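Local coordinates for protein transketolase (Campylobacter jejuni, PDB 3L84) that belongs to the transketolase family of thiamine diphosphate-binding enzymes, with two domains of the thiamine diphosphate-binding type and a smaller C-terminal domain, at residues A402-F415 / M431-S443. Sequence-based numbering, arbitrary orientation.
Sequences ARYGIFLPFSATFF and MKIKHFFIFTHDS
Phe410, Ser411, Ala412 and Thr413 pair in parallel with Phe436, Phe437, Ile438 and Phe439, joining strands 408-414 and 436-440 as the two strands of a beta-alpha-beta unit whose crossover helix is 418-431. They are neighbouring central strands of the parallel sheet in the pyrimidine-binding domain. The ladder opens with Phe436 N donating to Pro409 O and ends with Phe415 N donating to Thr440 O at 2.8 Å. On one face Ala412 CB packs against Ile438 CB (3.8 Å), and Phe410 CD1 meets Ile438 CG1. On the face of Ser411 and Thr413, His435 has CG anti to the backbone N (chi1 176°), which puts its ring beside Ser411, and NE2 donates nearly in the ring plane to Ser411 OG at 2.7 Å. From helix 391-404, Asn399 OD1 bonds His435 ND1 and Asn398 OD1 bonds Ser411 OG; bonds at both ring nitrogens and Phe437 CZ over one face fix the imidazole's rotation. Farther along, Phe415 CD1 presses on Phe439 CB (3.6 Å), the rings, tilted by 28°, offset so far that they hardly face each other. Where the two segments begin, packing is looser and wetter. Here Ala402 CB and the bent chain of Arg403 rest on Ile433, with Arg403 CD 3.7 Å from Ile433 CG2, while Arg403 NE is hydrogen-bonded to the backbone O of Glu110. One water links Ala402 O to Lys434 N; another lies between Phe407 O and Lys434 O. At the strands' far ends, Phe414 CE1 sits 3.3 Å above the centre of the His441 ring, the planes at 41°, and His441 ND1 donates to Thr440 OG1 at 2.8 Å.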
loop_
_atom_site.group_PDB
_atom_site.type_symbol
_atom_site.label_atom_id
_atom_site.label_comp_id
_atom_site.label_asym_id
_atom_site.label_seq_id
_atom_site.Cartn_x
_atom_site.Cartn_y
_atom_site.Cartn_z
ATOM N N ALA A 402 -13.167 -13.687 6.484
ATOM C CA ALA A 402 -13.623 -14.496 5.363
ATOM C C ALA A 402 -13.186 -15.962 5.445
ATOM O O ALA A 402 -13.853 -16.837 4.882
ATOM C CB ALA A 402 -13.136 -13.858 4.044
ATOM N N ARG A 403 -12.072 -16.223 6.125
ATOM C CA ARG A 403 -11.577 -17.573 6.331
ATOM C C ARG A 403 -12.120 -18.210 7.583
ATOM O O ARG A 403 -11.976 -19.436 7.728
ATOM C CB ARG A 403 -10.031 -17.590 6.371
ATOM C CG ARG A 403 -9.384 -17.360 5.018
ATOM C CD ARG A 403 -9.509 -18.573 4.136
ATOM N NE ARG A 403 -8.747 -19.714 4.653
ATOM C CZ ARG A 403 -8.943 -20.995 4.363
ATOM N NH1 ARG A 403 -9.945 -21.394 3.588
ATOM N NH2 ARG A 403 -8.114 -21.893 4.880
ATOM N N TYR A 404 -12.762 -17.467 8.482
ATOM C CA TYR A 404 -13.112 -18.042 9.784
ATOM C C TYR A 404 -14.083 -19.204 9.677
ATOM O O TYR A 404 -13.919 -20.210 10.368
ATOM C CB TYR A 404 -13.662 -16.936 10.714
ATOM C CG TYR A 404 -13.870 -17.405 12.121
ATOM C CD1 TYR A 404 -12.829 -17.445 13.012
ATOM C CD2 TYR A 404 -15.094 -17.886 12.547
ATOM C CE1 TYR A 404 -12.977 -17.923 14.256
ATOM C CE2 TYR A 404 -15.274 -18.357 13.803
ATOM C CZ TYR A 404 -14.205 -18.380 14.689
ATOM O OH TYR A 404 -14.382 -18.891 15.964
ATOM N N GLY A 405 -15.131 -19.055 8.880
ATOM C CA GLY A 405 -16.033 -20.142 8.548
ATOM C C GLY A 405 -17.486 -19.727 8.400
ATOM O O GLY A 405 -18.261 -20.484 7.828
ATOM N N ILE A 406 -17.883 -18.597 8.965
ATOM C CA ILE A 406 -19.288 -18.199 9.042
ATOM C C ILE A 406 -19.572 -16.740 8.615
ATOM O O ILE A 406 -20.757 -16.314 8.703
ATOM C CB ILE A 406 -19.852 -18.431 10.461
ATOM C CG1 ILE A 406 -19.036 -17.663 11.514
ATOM C CG2 ILE A 406 -19.953 -19.934 10.758
ATOM C CD1 ILE A 406 -19.734 -17.550 12.896
ATOM N N PHE A 407 -18.578 -16.017 8.127
ATOM C CA PHE A 407 -18.724 -14.580 7.862
ATOM C C PHE A 407 -18.521 -14.205 6.408
ATOM O O PHE A 407 -17.771 -14.855 5.667
ATOM C CB PHE A 407 -17.763 -13.754 8.712
ATOM C CG PHE A 407 -17.960 -13.906 10.193
ATOM C CD1 PHE A 407 -19.135 -13.503 10.788
ATOM C CD2 PHE A 407 -17.002 -14.508 10.970
ATOM C CE1 PHE A 407 -19.325 -13.646 12.151
ATOM C CE2 PHE A 407 -17.178 -14.665 12.344
ATOM C CZ PHE A 407 -18.382 -14.236 12.912
ATOM N N LEU A 408 -19.225 -13.145 6.026
ATOM C CA LEU A 408 -19.174 -12.503 4.702
ATOM C C LEU A 408 -18.805 -11.034 4.953
ATOM O O LEU A 408 -19.722 -10.223 5.214
ATOM C CB LEU A 408 -20.535 -12.621 4.031
ATOM C CG LEU A 408 -20.917 -14.045 3.653
ATOM C CD1 LEU A 408 -22.419 -14.166 3.459
ATOM C CD2 LEU A 408 -20.176 -14.488 2.430
ATOM N N PRO A 409 -17.517 -10.702 4.925
ATOM C CA PRO A 409 -17.097 -9.369 5.340
ATOM C C PRO A 409 -16.952 -8.388 4.192
ATOM O O PRO A 409 -16.646 -8.759 3.053
ATOM C CB PRO A 409 -15.737 -9.621 5.956
ATOM C CG PRO A 409 -15.176 -10.690 5.070
ATOM C CD PRO A 409 -16.357 -11.586 4.759
ATOM N N PHE A 410 -17.123 -7.107 4.522
ATOM C CA PHE A 410 -16.768 -6.027 3.598
ATOM C C PHE A 410 -15.862 -5.017 4.260
ATOM O O PHE A 410 -15.951 -4.733 5.445
ATOM C CB PHE A 410 -18.018 -5.319 2.973
ATOM C CG PHE A 410 -18.825 -4.481 3.931
ATOM C CD1 PHE A 410 -18.468 -3.152 4.198
ATOM C CD2 PHE A 410 -19.903 -5.026 4.593
ATOM C CE1 PHE A 410 -19.225 -2.393 5.093
ATOM C CE2 PHE A 410 -20.654 -4.267 5.482
ATOM C CZ PHE A 410 -20.306 -2.954 5.721
ATOM N N SER A 411 -14.917 -4.505 3.453
ATOM C CA SER A 411 -13.946 -3.458 3.806
ATOM C C SER A 411 -14.239 -2.235 2.981
ATOM O O SER A 411 -14.397 -2.365 1.764
ATOM C CB SER A 411 -12.512 -3.907 3.468
ATOM O OG SER A 411 -12.155 -5.082 4.190
ATOM N N ALA A 412 -14.284 -1.044 3.579
ATOM C CA ALA A 412 -14.636 0.176 2.867
ATOM C C ALA A 412 -13.657 1.289 3.103
ATOM O O ALA A 412 -13.218 1.530 4.233
ATOM C CB ALA A 412 -16.074 0.622 3.224
ATOM N N THR A 413 -13.367 2.027 2.035
ATOM C CA THR A 413 -12.626 3.282 2.104
ATOM C C THR A 413 -12.834 4.044 0.797
ATOM O O THR A 413 -13.570 3.586 -0.107
ATOM C CB THR A 413 -11.110 3.041 2.401
ATOM O OG1 THR A 413 -10.444 4.302 2.563
ATOM C CG2 THR A 413 -10.405 2.218 1.305
ATOM N N PHE A 414 -12.238 5.208 0.687
ATOM C CA PHE A 414 -12.217 5.889 -0.601
ATOM C C PHE A 414 -11.364 5.106 -1.572
ATOM O O PHE A 414 -10.325 4.502 -1.208
ATOM C CB PHE A 414 -11.563 7.277 -0.479
ATOM C CG PHE A 414 -12.346 8.319 0.311
ATOM C CD1 PHE A 414 -13.719 8.329 0.363
ATOM C CD2 PHE A 414 -11.656 9.342 0.983
ATOM C CE1 PHE A 414 -14.409 9.308 1.077
ATOM C CE2 PHE A 414 -12.368 10.319 1.680
ATOM C CZ PHE A 414 -13.720 10.303 1.704
ATOM N N PHE A 415 -11.716 5.159 -2.854
ATOM C CA PHE A 415 -10.965 4.416 -3.863
ATOM C C PHE A 415 -9.499 4.843 -3.897
ATOM O O PHE A 415 -8.622 4.011 -4.128
ATOM C CB PHE A 415 -11.643 4.614 -5.232
ATOM C CG PHE A 415 -11.196 3.677 -6.341
ATOM C CD1 PHE A 415 -10.782 2.374 -6.090
ATOM C CD2 PHE A 415 -11.278 4.102 -7.661
ATOM C CE1 PHE A 415 -10.455 1.520 -7.144
ATOM C CE2 PHE A 415 -10.967 3.245 -8.699
ATOM C CZ PHE A 415 -10.548 1.991 -8.431
HETATM N N MSE A 431 -6.164 -16.236 -2.555
HETATM C CA MSE A 431 -6.918 -17.301 -1.880
HETATM C C MSE A 431 -8.314 -17.539 -2.475
HETATM O O MSE A 431 -8.940 -18.540 -2.175
HETATM C CB MSE A 431 -7.143 -16.930 -0.420
HETATM C CG MSE A 431 -5.888 -16.896 0.414
HETATM SE SE MSE A 431 -6.257 -16.866 2.325
HETATM C CE MSE A 431 -6.960 -15.063 2.528
ATOM N N LYS A 432 -8.791 -16.625 -3.310
ATOM C CA LYS A 432 -10.152 -16.700 -3.882
ATOM C C LYS A 432 -11.226 -16.714 -2.804
ATOM O O LYS A 432 -12.206 -17.448 -2.901
ATOM C CB LYS A 432 -10.306 -17.854 -4.895
ATOM C CG LYS A 432 -9.284 -17.843 -5.994
ATOM C CD LYS A 432 -9.468 -19.049 -6.925
ATOM C CE LYS A 432 -10.594 -18.947 -7.820
ATOM N NZ LYS A 432 -10.528 -20.083 -8.859
ATOM N N ILE A 433 -11.039 -15.882 -1.778
ATOM C CA ILE A 433 -12.017 -15.760 -0.711
ATOM C C ILE A 433 -13.110 -14.781 -1.022
ATOM O O ILE A 433 -12.977 -13.884 -1.880
ATOM C CB ILE A 433 -11.394 -15.378 0.637
ATOM C CG1 ILE A 433 -10.513 -14.145 0.537
ATOM C CG2 ILE A 433 -10.586 -16.542 1.205
ATOM C CD1 ILE A 433 -10.231 -13.395 1.857
ATOM N N LYS A 434 -14.243 -14.938 -0.346
ATOM C CA LYS A 434 -15.397 -14.067 -0.501
ATOM C C LYS A 434 -15.304 -12.900 0.474
ATOM O O LYS A 434 -15.723 -12.966 1.623
ATOM C CB LYS A 434 -16.696 -14.860 -0.390
ATOM C CG LYS A 434 -16.805 -15.980 -1.351
ATOM C CD LYS A 434 -16.410 -15.654 -2.811
ATOM C CE LYS A 434 -17.247 -14.578 -3.435
ATOM N NZ LYS A 434 -18.721 -15.039 -3.578
ATOM N N HIS A 435 -14.674 -11.836 0.004
ATOM C CA HIS A 435 -14.394 -10.616 0.770
ATOM C C HIS A 435 -14.679 -9.485 -0.206
ATOM O O HIS A 435 -14.215 -9.506 -1.358
ATOM C CB HIS A 435 -12.921 -10.621 1.201
ATOM C CG HIS A 435 -12.427 -9.391 1.912
ATOM N ND1 HIS A 435 -11.137 -9.320 2.401
ATOM C CD2 HIS A 435 -12.998 -8.199 2.212
ATOM C CE1 HIS A 435 -10.938 -8.127 2.950
ATOM N NE2 HIS A 435 -12.060 -7.422 2.846
ATOM N N PHE A 436 -15.547 -8.561 0.199
ATOM C CA PHE A 436 -16.030 -7.503 -0.698
ATOM C C PHE A 436 -15.400 -6.174 -0.335
ATOM O O PHE A 436 -15.329 -5.805 0.830
ATOM C CB PHE A 436 -17.566 -7.439 -0.606
ATOM C CG PHE A 436 -18.205 -8.794 -0.742
ATOM C CD1 PHE A 436 -18.212 -9.442 -1.942
ATOM C CD2 PHE A 436 -18.713 -9.451 0.350
ATOM C CE1 PHE A 436 -18.724 -10.691 -2.064
ATOM C CE2 PHE A 436 -19.244 -10.732 0.218
ATOM C CZ PHE A 436 -19.213 -11.356 -0.966
ATOM N N PHE A 437 -14.930 -5.459 -1.335
ATOM C CA PHE A 437 -14.224 -4.195 -1.165
ATOM C C PHE A 437 -15.082 -3.072 -1.695
ATOM O O PHE A 437 -15.513 -3.117 -2.852
ATOM C CB PHE A 437 -12.842 -4.245 -1.879
ATOM C CG PHE A 437 -11.867 -5.228 -1.259
ATOM C CD1 PHE A 437 -10.899 -4.778 -0.378
ATOM C CD2 PHE A 437 -11.953 -6.576 -1.517
ATOM C CE1 PHE A 437 -10.025 -5.689 0.221
ATOM C CE2 PHE A 437 -11.084 -7.466 -0.904
ATOM C CZ PHE A 437 -10.149 -7.008 -0.051
ATOM N N ILE A 438 -15.325 -2.073 -0.871
ATOM C CA ILE A 438 -16.271 -0.991 -1.172
ATOM C C ILE A 438 -15.423 0.266 -1.301
ATOM O O ILE A 438 -14.839 0.725 -0.313
ATOM C CB ILE A 438 -17.323 -0.831 -0.047
ATOM C CG1 ILE A 438 -18.022 -2.142 0.342
ATOM C CG2 ILE A 438 -18.308 0.276 -0.389
ATOM C CD1 ILE A 438 -18.584 -2.904 -0.741
ATOM N N PHE A 439 -15.353 0.821 -2.508
ATOM C CA PHE A 439 -14.491 1.964 -2.799
ATOM C C PHE A 439 -15.336 3.095 -3.347
ATOM O O PHE A 439 -15.685 3.072 -4.524
ATOM C CB PHE A 439 -13.417 1.582 -3.806
ATOM C CG PHE A 439 -12.449 0.499 -3.371
ATOM C CD1 PHE A 439 -11.895 0.469 -2.109
ATOM C CD2 PHE A 439 -12.047 -0.459 -4.268
ATOM C CE1 PHE A 439 -10.966 -0.511 -1.768
ATOM C CE2 PHE A 439 -11.127 -1.435 -3.929
ATOM C CZ PHE A 439 -10.603 -1.468 -2.689
ATOM N N THR A 440 -15.590 4.122 -2.552
ATOM C CA THR A 440 -16.375 5.247 -3.001
ATOM C C THR A 440 -15.459 6.373 -3.447
ATOM O O THR A 440 -14.216 6.270 -3.387
ATOM C CB THR A 440 -17.371 5.737 -1.941
ATOM O OG1 THR A 440 -16.683 6.441 -0.900
ATOM C CG2 THR A 440 -18.162 4.575 -1.350
ATOM N N HIS A 441 -16.024 7.435 -3.976
ATOM C CA HIS A 441 -15.264 8.621 -4.369
ATOM C C HIS A 441 -14.309 8.243 -5.484
ATOM O O HIS A 441 -13.104 8.453 -5.439
ATOM C CB HIS A 441 -14.577 9.238 -3.160
ATOM C CG HIS A 441 -15.530 9.846 -2.183
ATOM N ND1 HIS A 441 -16.521 9.119 -1.556
ATOM C CD2 HIS A 441 -15.648 11.116 -1.737
ATOM C CE1 HIS A 441 -17.211 9.926 -0.763
ATOM N NE2 HIS A 441 -16.717 11.147 -0.877
ATOM N N ASP A 442 -14.876 7.736 -6.566
ATOM C CA ASP A 442 -14.081 7.005 -7.578
ATOM C C ASP A 442 -13.343 7.809 -8.617
ATOM O O ASP A 442 -12.642 7.196 -9.409
ATOM C CB ASP A 442 -14.978 6.009 -8.329
ATOM C CG ASP A 442 -15.966 6.659 -9.283
ATOM O OD1 ASP A 442 -16.503 7.722 -8.962
ATOM O OD2 ASP A 442 -16.262 6.021 -10.324
ATOM N N SER A 443 -13.450 9.126 -8.636
ATOM C CA SER A 443 -12.894 9.869 -9.751
ATOM C C SER A 443 -12.652 11.323 -9.392
ATOM O O SER A 443 -12.865 11.761 -8.267
ATOM C CB SER A 443 -13.824 9.800 -10.969
ATOM O OG SER A 443 -14.916 10.688 -10.780
HETATM O O HOH W 1 -14.367 -16.992 1.796
HETATM O O HOH W 2 -16.522 -15.164 3.213
#